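Local coordinates for protein anti-cleavage anti-greA transcription factor gfh1 (Thermus thermophilus, PDB 2F23) that inhibits all catalytic activities of RNA polymerase by partly occluding its substrate-binding site and preventing NTP binding, adopting the active orientation only at lower pH, at residues 101-107 against 115-121; 86-90 against 152-156; 78-84 against 129-133; 6-11 against 134-138; 18-23 against 61-66. All blocks are in the same frame, centred on the assembly; numbering follows the deposited sequence.

Interaction 1 of 5, residues 101-107 against 115-121; sequences SVQVVSP and TPMKISD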
# COMPACT_ATOMS: atom_id res chain seq x y z
N SER A 101 11.16 6.07 4.72
CA SER A 101 11.59 7.26 3.99
C SER A 101 12.71 6.87 3.04
O SER A 101 13.47 5.94 3.30
CB SER A 101 12.05 8.37 4.94
OG SER A 101 13.18 7.97 5.68
N VAL A 102 12.79 7.57 1.92
CA VAL A 102 13.81 7.29 0.92
C VAL A 102 14.25 8.59 0.28
O VAL A 102 13.56 9.61 0.37
CB VAL A 102 13.26 6.38 -0.21
CG1 VAL A 102 12.76 5.08 0.37
CG2 VAL A 102 12.15 7.10 -0.96
N GLN A 103 15.41 8.56 -0.35
CA GLN A 103 15.89 9.73 -1.07
C GLN A 103 16.28 9.25 -2.45
O GLN A 103 17.04 8.29 -2.59
CB GLN A 103 17.10 10.38 -0.39
CG GLN A 103 17.63 11.56 -1.20
CD GLN A 103 18.77 12.30 -0.54
OE1 GLN A 103 19.72 11.69 -0.05
NE2 GLN A 103 18.69 13.63 -0.54
N VAL A 104 15.74 9.89 -3.47
CA VAL A 104 16.06 9.53 -4.84
C VAL A 104 17.42 10.13 -5.16
O VAL A 104 17.63 11.33 -4.99
CB VAL A 104 15.00 10.07 -5.84
CG1 VAL A 104 15.42 9.76 -7.26
CG2 VAL A 104 13.64 9.44 -5.55
N VAL A 105 18.36 9.29 -5.59
CA VAL A 105 19.70 9.76 -5.90
C VAL A 105 20.21 9.17 -7.21
O VAL A 105 19.55 8.32 -7.81
CB VAL A 105 20.70 9.38 -4.78
CG1 VAL A 105 20.28 10.04 -3.46
CG2 VAL A 105 20.73 7.87 -4.61
N SER A 106 21.37 9.62 -7.66
CA SER A 106 21.93 9.08 -8.89
C SER A 106 22.38 7.65 -8.61
O SER A 106 22.67 7.29 -7.47
CB SER A 106 23.12 9.92 -9.36
OG SER A 106 22.67 11.18 -9.82
N PRO A 107 22.43 6.81 -9.65
CA PRO A 107 22.84 5.41 -9.51
C PRO A 107 24.09 5.19 -8.66
O PRO A 107 24.12 4.29 -7.82
CB PRO A 107 23.02 4.96 -10.95
CG PRO A 107 21.94 5.71 -11.65
CD PRO A 107 22.07 7.10 -11.05
N THR A 115 19.19 5.29 5.96
CA THR A 115 17.86 5.77 6.33
C THR A 115 17.95 7.29 6.33
O THR A 115 18.67 7.88 7.13
CB THR A 115 17.43 5.32 7.74
OG1 THR A 115 17.37 3.89 7.79
CG2 THR A 115 16.06 5.88 8.09
N PRO A 116 17.25 7.95 5.39
CA PRO A 116 16.40 7.32 4.37
C PRO A 116 17.18 6.46 3.39
O PRO A 116 18.37 6.69 3.16
CB PRO A 116 15.74 8.52 3.69
CG PRO A 116 16.76 9.60 3.85
CD PRO A 116 17.21 9.42 5.27
N MET A 117 16.51 5.45 2.82
CA MET A 117 17.17 4.58 1.86
C MET A 117 17.52 5.41 0.63
O MET A 117 16.65 6.10 0.09
CB MET A 117 16.23 3.44 1.41
CG MET A 117 15.90 2.37 2.44
SD MET A 117 15.49 0.76 1.66
CE MET A 117 14.73 1.27 0.18
N LYS A 118 18.77 5.37 0.20
CA LYS A 118 19.18 6.10 -0.99
C LYS A 118 18.91 5.18 -2.17
O LYS A 118 19.60 4.19 -2.38
CB LYS A 118 20.66 6.47 -0.93
CG LYS A 118 20.98 7.53 0.12
CD LYS A 118 22.40 8.06 -0.04
CE LYS A 118 22.71 9.13 0.99
NZ LYS A 118 22.72 8.56 2.37
N ILE A 119 17.87 5.52 -2.92
CA ILE A 119 17.42 4.73 -4.06
C ILE A 119 17.82 5.37 -5.39
O ILE A 119 17.58 6.55 -5.61
CB ILE A 119 15.89 4.57 -4.01
CG1 ILE A 119 15.49 3.98 -2.66
CG2 ILE A 119 15.40 3.69 -5.15
CD1 ILE A 119 14.01 3.95 -2.44
N SER A 120 18.40 4.56 -6.27
CA SER A 120 18.82 5.04 -7.58
C SER A 120 17.60 5.43 -8.41
O SER A 120 16.61 4.71 -8.44
CB SER A 120 19.59 3.94 -8.31
OG SER A 120 19.75 4.25 -9.68
N ASP A 121 17.68 6.58 -9.08
CA ASP A 121 16.56 7.02 -9.90
C ASP A 121 16.37 6.13 -11.13
O ASP A 121 15.35 6.23 -11.80
CB ASP A 121 16.74 8.50 -10.32
CG ASP A 121 17.98 8.74 -11.16
OD1 ASP A 121 18.17 9.91 -11.56
OD2 ASP A 121 18.75 7.80 -11.43
O HOH W 1 20.88 10.52 -12.20
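Strands 101-105 and 117-120 run parallel with a 37° twist between their axes, 4.6 Å apart at the closest, pairing Val102 with Met117 through Val105 with Ser120, and the five backbone hydrogen bonds step from one strand to the other: Ser101 O takes Met117 N, Met117 O takes Gln103 N, Gln103 O takes Ile119 N, Ile119 O takes Val105 N, and Val105 O takes Asp121 N. The straightest is Val105 N to Ile119 O, 2.8 Å with 169° at the hydrogen. Val102, Val104, Met117 and Ile119 share one face of the sheet. There the CD1 tip of Ile119 presses against Val102, 3.3 Å from its CG1 and 3.4 Å from its CB, closer than normal carbon contact. The extended branch of Ile119 (chi2 173°) carries CD1 to that spot. Val104 CG1 meets Asp121 CB at 3.6 Å. Strand 117-120 forms one edge of the mixed sheet of the FKBP-like C-terminal domain, and helix 124-129 packs on this face, meeting Val102 through Leu129 and Ile119 through Met125. On the other face Gln103 and Lys118 lie side by side, but their polar ends go elsewhere, Lys118 to Asp114 and Gln103 NE2 to Gly86 O. Beyond the end of strand 101-105, Pro107 rides over Ser120, its CG 3.3 Å from Ser120 OG, which is bonded to Ala122 N. A water joins Ser106 OG to Asp121 OD1.

Interaction 2 of 5, residues 86-90 against 152-156; sequences GSVVE and VAIHG
Glu90 and His155 meet on the face of the sheet that also carries Val88 and Ala153. Glu90 OE2 lies at the edge of the imidazole, 3.1 Å from His155 CE1, so the carboxylate faces a ring carbon and not a ring nitrogen; the two planes stand 78° apart. The Glu90 side chain lies over Ala153 from CB to the carboxylate, with OE2 3.7 Å from Ala153 CB. His155 reaches back over its partner strand because its CG sits between the backbone N and the carbonyl carbon (chi1 53°). This places the ring beside Val88, whose CG1 is 3.6 Å from His155 NE2, and sets Val88 O over the ring centre, 4.0 Å above the plane. Replacing Glu90 by alanine is likely to uncover the methyl of Ala153 and leave the CE1 edge of His155 without its carboxylate neighbour.

The backbone positions these groups. Val88 and His155 form a hydrogen-bonded antiparallel pair, with Val88 N to His155 O at 2.8 Å and a return bond from His155 N to Val88 O. Glu90 N gives to Ala153 O, while Glu90 O receives Val152 N at 2.8 Å and, weakly, Ala153 N: two residues opposite one, a classic beta bulge. At the chain end a water bridges Gly86 O and the terminal carboxylate of Gly156. On the other face Val89 and Ile154 both touch Ile83 of the 78-84 loop. Strand 88-92 thus lies between strand 145-155 and strand 99-105, to which Val89 is bonded through Val102.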
# COMPACT_ATOMS: atom_id res chain seq x y z
N GLY A 86 17.26 13.92 -5.80
CA GLY A 86 17.53 14.68 -4.59
C GLY A 86 16.39 14.76 -3.59
O GLY A 86 16.59 15.15 -2.44
N SER A 87 15.19 14.40 -4.02
CA SER A 87 14.03 14.46 -3.12
C SER A 87 14.03 13.40 -2.04
O SER A 87 14.33 12.23 -2.30
CB SER A 87 12.72 14.32 -3.91
OG SER A 87 12.53 15.38 -4.82
N VAL A 88 13.69 13.81 -0.82
CA VAL A 88 13.57 12.89 0.30
C VAL A 88 12.06 12.69 0.41
O VAL A 88 11.30 13.66 0.51
CB VAL A 88 14.10 13.48 1.61
CG1 VAL A 88 13.77 12.54 2.76
CG2 VAL A 88 15.62 13.67 1.51
N VAL A 89 11.63 11.44 0.36
CA VAL A 89 10.21 11.14 0.38
C VAL A 89 9.80 10.28 1.57
O VAL A 89 10.42 9.26 1.86
CB VAL A 89 9.83 10.38 -0.91
CG1 VAL A 89 8.32 10.29 -1.06
CG2 VAL A 89 10.45 11.07 -2.11
N GLU A 90 8.76 10.73 2.26
CA GLU A 90 8.22 9.99 3.40
C GLU A 90 7.02 9.21 2.85
O GLU A 90 6.15 9.79 2.20
CB GLU A 90 7.77 10.95 4.50
CG GLU A 90 8.92 11.67 5.17
CD GLU A 90 8.47 12.67 6.21
OE1 GLU A 90 7.61 12.30 7.04
OE2 GLU A 90 8.97 13.81 6.19
N VAL A 152 3.50 10.67 1.72
CA VAL A 152 3.08 11.56 2.79
C VAL A 152 3.75 12.93 2.78
O VAL A 152 3.11 13.94 3.10
CB VAL A 152 3.34 10.89 4.16
CG1 VAL A 152 3.00 11.84 5.30
CG2 VAL A 152 2.50 9.63 4.27
N ALA A 153 5.02 12.96 2.40
CA ALA A 153 5.77 14.21 2.36
C ALA A 153 6.93 14.13 1.37
O ALA A 153 7.47 13.06 1.12
CB ALA A 153 6.30 14.54 3.76
N ILE A 154 7.29 15.29 0.82
CA ILE A 154 8.41 15.39 -0.12
C ILE A 154 9.17 16.66 0.23
O ILE A 154 8.57 17.73 0.35
CB ILE A 154 7.92 15.52 -1.58
CG1 ILE A 154 7.09 14.31 -1.98
CG2 ILE A 154 9.13 15.68 -2.52
CD1 ILE A 154 6.35 14.49 -3.29
N HIS A 155 10.48 16.55 0.41
CA HIS A 155 11.27 17.73 0.74
C HIS A 155 12.73 17.54 0.38
O HIS A 155 13.14 16.48 -0.08
CB HIS A 155 11.15 18.08 2.22
CG HIS A 155 11.45 16.94 3.14
ND1 HIS A 155 10.47 16.09 3.62
CD2 HIS A 155 12.62 16.50 3.66
CE1 HIS A 155 11.03 15.17 4.39
NE2 HIS A 155 12.33 15.40 4.44
N GLY A 156 13.52 18.59 0.61
CA GLY A 156 14.94 18.51 0.31
C GLY A 156 15.69 17.85 1.45
O GLY A 156 15.05 17.52 2.47
OXT GLY A 156 16.92 17.66 1.32
O HOH W 2 18.16 17.53 -1.43

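Interaction 3 of 5, residues 78-84 against 129-133; sequences GSGEVIG and LLGHR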
# COMPACT_ATOMS: atom_id res chain seq x y z
N GLY A 78 -1.48 18.87 -9.20
CA GLY A 78 -0.25 19.66 -9.27
C GLY A 78 0.11 20.49 -8.05
O GLY A 78 0.69 21.57 -8.18
N SER A 79 -0.21 19.99 -6.86
CA SER A 79 0.08 20.72 -5.63
C SER A 79 1.37 20.26 -4.96
O SER A 79 1.83 19.14 -5.15
CB SER A 79 -1.08 20.57 -4.64
OG SER A 79 -1.28 19.21 -4.29
N GLY A 80 1.95 21.16 -4.16
CA GLY A 80 3.17 20.84 -3.44
C GLY A 80 4.38 20.54 -4.30
O GLY A 80 4.47 20.96 -5.45
N GLU A 81 5.32 19.79 -3.72
CA GLU A 81 6.54 19.42 -4.42
C GLU A 81 6.33 18.17 -5.27
O GLU A 81 5.32 17.47 -5.13
CB GLU A 81 7.67 19.17 -3.41
CG GLU A 81 8.20 20.43 -2.74
CD GLU A 81 9.39 20.17 -1.83
OE1 GLU A 81 10.30 19.41 -2.22
OE2 GLU A 81 9.43 20.74 -0.71
N VAL A 82 7.27 17.92 -6.17
CA VAL A 82 7.19 16.74 -7.03
C VAL A 82 8.51 15.99 -6.88
O VAL A 82 9.58 16.61 -6.82
CB VAL A 82 6.93 17.13 -8.51
CG1 VAL A 82 8.02 18.04 -9.01
CG2 VAL A 82 6.83 15.88 -9.37
N ILE A 83 8.43 14.67 -6.80
CA ILE A 83 9.61 13.84 -6.60
C ILE A 83 10.59 13.80 -7.77
O ILE A 83 10.23 13.42 -8.88
CB ILE A 83 9.20 12.38 -6.27
CG1 ILE A 83 8.32 12.38 -5.03
CG2 ILE A 83 10.45 11.52 -6.05
CD1 ILE A 83 7.64 11.06 -4.77
N GLY A 84 11.83 14.17 -7.48
CA GLY A 84 12.87 14.16 -8.49
C GLY A 84 14.20 13.81 -7.85
O GLY A 84 14.27 13.45 -6.68
N LEU A 129 8.87 6.34 -8.50
CA LEU A 129 8.66 7.50 -7.64
C LEU A 129 8.73 8.83 -8.39
O LEU A 129 8.00 9.77 -8.09
CB LEU A 129 9.70 7.51 -6.51
CG LEU A 129 9.52 6.48 -5.38
CD1 LEU A 129 10.82 6.34 -4.60
CD2 LEU A 129 8.38 6.93 -4.48
N LEU A 130 9.61 8.90 -9.38
CA LEU A 130 9.78 10.12 -10.16
C LEU A 130 8.48 10.72 -10.69
O LEU A 130 7.65 10.03 -11.27
CB LEU A 130 10.72 9.87 -11.34
CG LEU A 130 12.18 9.52 -11.04
CD1 LEU A 130 12.92 9.28 -12.35
CD2 LEU A 130 12.83 10.67 -10.28
N GLY A 131 8.32 12.02 -10.46
CA GLY A 131 7.15 12.73 -10.95
C GLY A 131 5.89 12.65 -10.13
O GLY A 131 4.86 13.21 -10.52
N HIS A 132 5.95 11.97 -8.98
CA HIS A 132 4.76 11.85 -8.15
C HIS A 132 4.71 12.88 -7.04
O HIS A 132 5.71 13.52 -6.72
CB HIS A 132 4.66 10.43 -7.60
CG HIS A 132 4.29 9.43 -8.65
ND1 HIS A 132 3.04 9.41 -9.23
CD2 HIS A 132 5.01 8.48 -9.28
CE1 HIS A 132 3.01 8.48 -10.18
NE2 HIS A 132 4.20 7.91 -10.23
N ARG A 133 3.52 13.05 -6.47
CA ARG A 133 3.29 14.06 -5.44
C ARG A 133 2.68 13.49 -4.17
O ARG A 133 2.28 12.34 -4.13
CB ARG A 133 2.37 15.14 -6.00
CG ARG A 133 2.95 15.87 -7.20
CD ARG A 133 1.93 16.81 -7.83
NE ARG A 133 2.49 17.52 -8.98
CZ ARG A 133 3.21 18.63 -8.90
NH1 ARG A 133 3.46 19.19 -7.73
NH2 ARG A 133 3.68 19.19 -10.01
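Arg133 makes the one side-chain hydrogen bond of the contact, to the main-chain carbonyl of Ser79. Arg133 NH1 donates to Ser79 O over 3.1 Å, bent to 143° at the hydrogen; the nitrogen stands above the carbonyl plane, 70° out of it, away from the lone-pair directions. Gly80 O is near NH1 at the edge of the same guanidinium. The side chain gets there by running fully extended from CG to NE (chi3 180°), its CG passing 3.5 Å from Glu81 O.

Two backbone hydrogen bonds join the loops further along. Ile83 N gives to His132 O at 3.0 Å, and Gly131 N gives to Ile83 O at 2.8 Å, nearly straight and in the carbonyl plane. Together they clamp Ile83 against the type II turn from Leu129 to His132, which begins on the last residue of helix 124-129 and has Gly131 at positive phi.

The rest is mostly packing. The guanidinium of Arg133 lies between Gly78 CA on one face, 3.5 Å from Arg133 NE, and Val82 CB on the opposite one. Val82 CG2 rests on the Gly131 backbone, 3.4 Å from its C atom. Ile83 points into the turn, with CB 3.4 Å from Leu129 O and CG2 against Leu129 CB; beyond the loops it packs on Val104 and Ile154 of the sheet.

The chemistry is divided accordingly: an apolar plug at Ile83 closes the loop onto the sheet, while at the more exposed end a cationic group is held flat between carbon atoms and faces main-chain carbonyls, whose dipoles would probably favour its charge.

Interaction 4 of 5, residues 6-11 against 134-138; sequences KLTKAG and VGDVL
Thr8 reaches from the start of helix 9-37 to the turn at Gly135 and Asp136. Its CB lies 3.5 Å from Asp136 OD1. From there the methyl CG2 packs on Val134 O at 3.3 Å, while the hydroxyl OG1 donates to Asp136 OD1 over 2.7 Å, meeting it on the anti side and 26° out of the carboxylate plane. With OG1 held between the backbone N and the carbonyl carbon (chi1 53°), the same oxygen also accepts Gly11 N at 3.0 Å. A valine here would probably leave both Gly11 N and Asp136 OD1 without this hydroxyl partner. The other carboxylate oxygen, OD2, accepts from Arg133 N and His132 ND1, so Asp136 ties the helix start to their loop.

Thr8 N also gives to Gly135 O at 3.0 Å, from above the carbonyl plane. Gly135, at positive phi, brings its CA within 3.4 Å of Lys6 O. Leu7 CD2 meets Val137 CG2 at 3.8 Å, and Lys6 NZ lies 3.3 Å from Val134 CG1 with a weak bond to Val152 O. Thr8 is a helix N-cap, placed at the junction between the N-terminal coiled coil and the C-terminal domain of a GreA/GreB-type factor.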
# COMPACT_ATOMS: atom_id res chain seq x y z
N LYS A 6 -3.96 12.63 3.39
CA LYS A 6 -4.08 13.38 2.15
C LYS A 6 -3.93 12.42 0.97
O LYS A 6 -3.05 11.56 0.98
CB LYS A 6 -2.99 14.45 2.07
CG LYS A 6 -3.10 15.54 3.11
CD LYS A 6 -1.93 16.51 3.03
CE LYS A 6 -0.73 16.02 3.83
NZ LYS A 6 -0.20 14.70 3.39
N LEU A 7 -4.80 12.56 -0.02
CA LEU A 7 -4.76 11.73 -1.21
C LEU A 7 -4.99 12.58 -2.45
O LEU A 7 -5.72 13.57 -2.40
CB LEU A 7 -5.85 10.65 -1.17
CG LEU A 7 -5.68 9.44 -0.26
CD1 LEU A 7 -6.95 8.61 -0.26
CD2 LEU A 7 -4.50 8.61 -0.75
N THR A 8 -4.37 12.20 -3.56
CA THR A 8 -4.61 12.91 -4.80
C THR A 8 -5.82 12.17 -5.38
O THR A 8 -6.22 11.13 -4.86
CB THR A 8 -3.45 12.77 -5.80
OG1 THR A 8 -3.15 11.38 -5.97
CG2 THR A 8 -2.21 13.50 -5.30
N LYS A 9 -6.39 12.69 -6.45
CA LYS A 9 -7.53 12.01 -7.06
C LYS A 9 -7.09 10.62 -7.50
O LYS A 9 -7.84 9.66 -7.36
CB LYS A 9 -8.05 12.82 -8.25
CG LYS A 9 -8.57 14.19 -7.85
CD LYS A 9 -9.16 14.96 -9.03
CE LYS A 9 -10.44 14.32 -9.54
NZ LYS A 9 -11.10 15.18 -10.57
N ALA A 10 -5.87 10.51 -8.02
CA ALA A 10 -5.35 9.23 -8.48
C ALA A 10 -5.16 8.27 -7.30
O ALA A 10 -5.48 7.08 -7.40
CB ALA A 10 -4.03 9.43 -9.21
N GLY A 11 -4.63 8.78 -6.20
CA GLY A 11 -4.40 7.95 -5.03
C GLY A 11 -5.70 7.39 -4.48
O GLY A 11 -5.78 6.22 -4.10
N VAL A 134 2.61 14.33 -3.14
CA VAL A 134 2.01 13.93 -1.88
C VAL A 134 0.57 13.54 -2.16
O VAL A 134 -0.16 14.24 -2.86
CB VAL A 134 2.04 15.11 -0.87
CG1 VAL A 134 1.21 14.78 0.36
CG2 VAL A 134 3.48 15.40 -0.47
N GLY A 135 0.16 12.39 -1.63
CA GLY A 135 -1.20 11.94 -1.85
C GLY A 135 -1.29 10.81 -2.86
O GLY A 135 -2.29 10.10 -2.92
N ASP A 136 -0.25 10.65 -3.68
CA ASP A 136 -0.25 9.57 -4.66
C ASP A 136 -0.03 8.24 -3.96
O ASP A 136 0.60 8.18 -2.89
CB ASP A 136 0.85 9.77 -5.72
CG ASP A 136 0.47 10.79 -6.78
OD1 ASP A 136 -0.73 10.96 -7.05
OD2 ASP A 136 1.39 11.41 -7.37
N VAL A 137 -0.55 7.17 -4.56
CA VAL A 137 -0.42 5.82 -4.01
C VAL A 137 0.32 4.99 -5.06
O VAL A 137 -0.09 4.92 -6.21
CB VAL A 137 -1.80 5.23 -3.71
CG1 VAL A 137 -1.68 3.78 -3.28
CG2 VAL A 137 -2.46 6.04 -2.61
N LEU A 138 1.42 4.38 -4.64
CA LEU A 138 2.28 3.62 -5.54
C LEU A 138 2.61 2.23 -5.05
O LEU A 138 2.66 1.98 -3.85
CB LEU A 138 3.59 4.39 -5.74
CG LEU A 138 3.46 5.89 -5.99
CD1 LEU A 138 4.77 6.60 -5.66
CD2 LEU A 138 3.03 6.12 -7.42

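Interaction 5 of 5, residues 18-23 against 61-66; sequences QLERER and RIDSLE
Leu19, Ile62 and Leu65 fill the tight seam between helix segments 18-23 and 61-66, whose axes come within 9.8 Å and run antiparallel at 153°. Leu19 CD1 touches Ile62 CG2 at 3.9 Å, the side chains crossing at about a right angle, whereas Leu19 and Leu65 slide past each other in opposite directions. Leu65 CD1 reaches the helix backbone, 3.8 Å from Leu19 CA, and Ile62 CG1 lies 3.7 Å from Glu22 CB.

On the more exposed flank Arg23 grips one oxygen end-on: NH2 and NH1 both donate to Glu66 OE1, at 2.7 and 2.9 Å, with the oxygen close to the guanidinium plane. The extended Arg23 chain lays that plane over Leu19 CD1, roofing the apolar seam. The other flank is looser. Arg61 NE stands 3.5 Å from Glu22 OE1, a salt bridge with the carboxylate and guanidinium planes 66° apart, and a water links Arg61 NH2 to Gln18 OE1 and Glu22 OE2. Glu22 has a second partner in Arg25, and Gln18 NE2 bonds to Glu148 of the C-terminal domain. Apolar residues inside and salt bridges along the flanks are characteristic of an antiparallel coiled coil, here the N-terminal helical hairpin of the GreA/GreB family.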
# COMPACT_ATOMS: atom_id res chain seq x y z
N GLN A 18 -8.84 -0.84 -5.16
CA GLN A 18 -8.29 -1.93 -4.37
C GLN A 18 -9.33 -2.43 -3.38
O GLN A 18 -9.46 -3.64 -3.15
CB GLN A 18 -7.04 -1.48 -3.63
CG GLN A 18 -6.36 -2.62 -2.88
CD GLN A 18 -5.13 -2.18 -2.12
OE1 GLN A 18 -4.39 -3.00 -1.58
NE2 GLN A 18 -4.90 -0.87 -2.08
N LEU A 19 -10.06 -1.50 -2.77
CA LEU A 19 -11.10 -1.85 -1.81
C LEU A 19 -12.18 -2.71 -2.48
O LEU A 19 -12.65 -3.68 -1.90
CB LEU A 19 -11.73 -0.59 -1.21
CG LEU A 19 -12.95 -0.78 -0.29
CD1 LEU A 19 -12.61 -1.74 0.83
CD2 LEU A 19 -13.35 0.58 0.27
N GLU A 20 -12.57 -2.35 -3.69
CA GLU A 20 -13.59 -3.11 -4.40
C GLU A 20 -13.11 -4.54 -4.63
O GLU A 20 -13.87 -5.49 -4.47
CB GLU A 20 -13.92 -2.45 -5.74
CG GLU A 20 -14.47 -1.04 -5.60
CD GLU A 20 -15.82 -1.00 -4.91
OE1 GLU A 20 -15.94 -1.52 -3.78
OE2 GLU A 20 -16.76 -0.43 -5.50
N ARG A 21 -11.84 -4.68 -5.00
CA ARG A 21 -11.27 -6.00 -5.24
C ARG A 21 -11.22 -6.79 -3.94
O ARG A 21 -11.51 -7.99 -3.93
CB ARG A 21 -9.86 -5.87 -5.84
CG ARG A 21 -9.84 -5.56 -7.34
CD ARG A 21 -10.73 -4.37 -7.69
NE ARG A 21 -10.67 -4.01 -9.11
CZ ARG A 21 -9.59 -3.54 -9.73
NH1 ARG A 21 -8.46 -3.37 -9.06
NH2 ARG A 21 -9.64 -3.23 -11.02
N GLU A 22 -10.89 -6.12 -2.84
CA GLU A 22 -10.84 -6.81 -1.56
C GLU A 22 -12.23 -7.27 -1.12
O GLU A 22 -12.36 -8.33 -0.50
CB GLU A 22 -10.22 -5.92 -0.49
CG GLU A 22 -8.71 -5.72 -0.64
CD GLU A 22 -7.95 -7.03 -0.65
OE1 GLU A 22 -8.20 -7.87 0.25
OE2 GLU A 22 -7.10 -7.22 -1.54
N ARG A 23 -13.26 -6.49 -1.42
CA ARG A 23 -14.61 -6.88 -1.04
C ARG A 23 -15.00 -8.14 -1.81
O ARG A 23 -15.71 -9.01 -1.29
CB ARG A 23 -15.63 -5.77 -1.34
CG ARG A 23 -15.52 -4.54 -0.45
CD ARG A 23 -16.73 -3.63 -0.68
NE ARG A 23 -16.59 -2.29 -0.11
CZ ARG A 23 -16.51 -2.02 1.19
NH1 ARG A 23 -16.54 -2.99 2.10
NH2 ARG A 23 -16.42 -0.75 1.58
N ARG A 61 -7.54 -5.91 5.84
CA ARG A 61 -7.14 -5.03 4.76
C ARG A 61 -8.28 -4.07 4.45
O ARG A 61 -8.07 -2.88 4.26
CB ARG A 61 -6.77 -5.84 3.51
CG ARG A 61 -5.54 -6.72 3.68
CD ARG A 61 -5.38 -7.68 2.52
NE ARG A 61 -4.96 -7.03 1.28
CZ ARG A 61 -3.73 -6.58 1.05
NH1 ARG A 61 -2.79 -6.72 1.97
NH2 ARG A 61 -3.44 -6.02 -0.12
N ILE A 62 -9.50 -4.60 4.41
CA ILE A 62 -10.67 -3.78 4.13
C ILE A 62 -10.86 -2.70 5.19
O ILE A 62 -11.20 -1.56 4.86
CB ILE A 62 -11.95 -4.63 4.05
CG1 ILE A 62 -11.92 -5.47 2.77
CG2 ILE A 62 -13.19 -3.74 4.08
CD1 ILE A 62 -13.05 -6.45 2.63
N ASP A 63 -10.64 -3.04 6.45
CA ASP A 63 -10.79 -2.06 7.52
C ASP A 63 -9.79 -0.92 7.35
O ASP A 63 -10.13 0.25 7.54
CB ASP A 63 -10.62 -2.71 8.89
CG ASP A 63 -11.78 -3.62 9.26
OD1 ASP A 63 -12.93 -3.27 8.95
OD2 ASP A 63 -11.53 -4.69 9.86
N SER A 64 -8.56 -1.27 7.00
CA SER A 64 -7.53 -0.26 6.80
C SER A 64 -7.86 0.63 5.61
O SER A 64 -7.71 1.85 5.67
CB SER A 64 -6.17 -0.92 6.60
OG SER A 64 -5.73 -1.56 7.79
N LEU A 65 -8.33 0.03 4.53
CA LEU A 65 -8.68 0.80 3.34
C LEU A 65 -9.85 1.73 3.60
O LEU A 65 -9.84 2.88 3.19
CB LEU A 65 -9.00 -0.14 2.17
CG LEU A 65 -7.76 -0.86 1.63
CD1 LEU A 65 -8.18 -1.95 0.66
CD2 LEU A 65 -6.84 0.15 0.95
N GLU A 66 -10.87 1.23 4.30
CA GLU A 66 -12.04 2.05 4.60
C GLU A 66 -11.66 3.20 5.52
O GLU A 66 -12.19 4.30 5.39
CB GLU A 66 -13.13 1.19 5.26
CG GLU A 66 -13.84 0.29 4.26
CD GLU A 66 -14.84 -0.65 4.91
OE1 GLU A 66 -15.69 -1.19 4.18
OE2 GLU A 66 -14.76 -0.87 6.14
O HOH W 3 -4.93 -5.81 -2.47

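Interactions 1, 2 and 3 gather in the C-terminal domain, their centres 9 to 15 Å apart and all in mutual contact. The first two share the mixed sheet, where strands 99-105 and 88-92 are neighbours; interaction 3 covers that sheet through Ile83. Along the chain, interaction 5 closes before these three open, the segments of interactions 2 and 3 alternate, and interactions 1, 3 and 5 all fall within the span between the two segments of interaction 4. Helix 9-37 leads from interaction 4 to interaction 5, about 16 Å away between centres. Interaction 4 lies where the two domains meet, the kind of place a change in their relative orientation would probably affect.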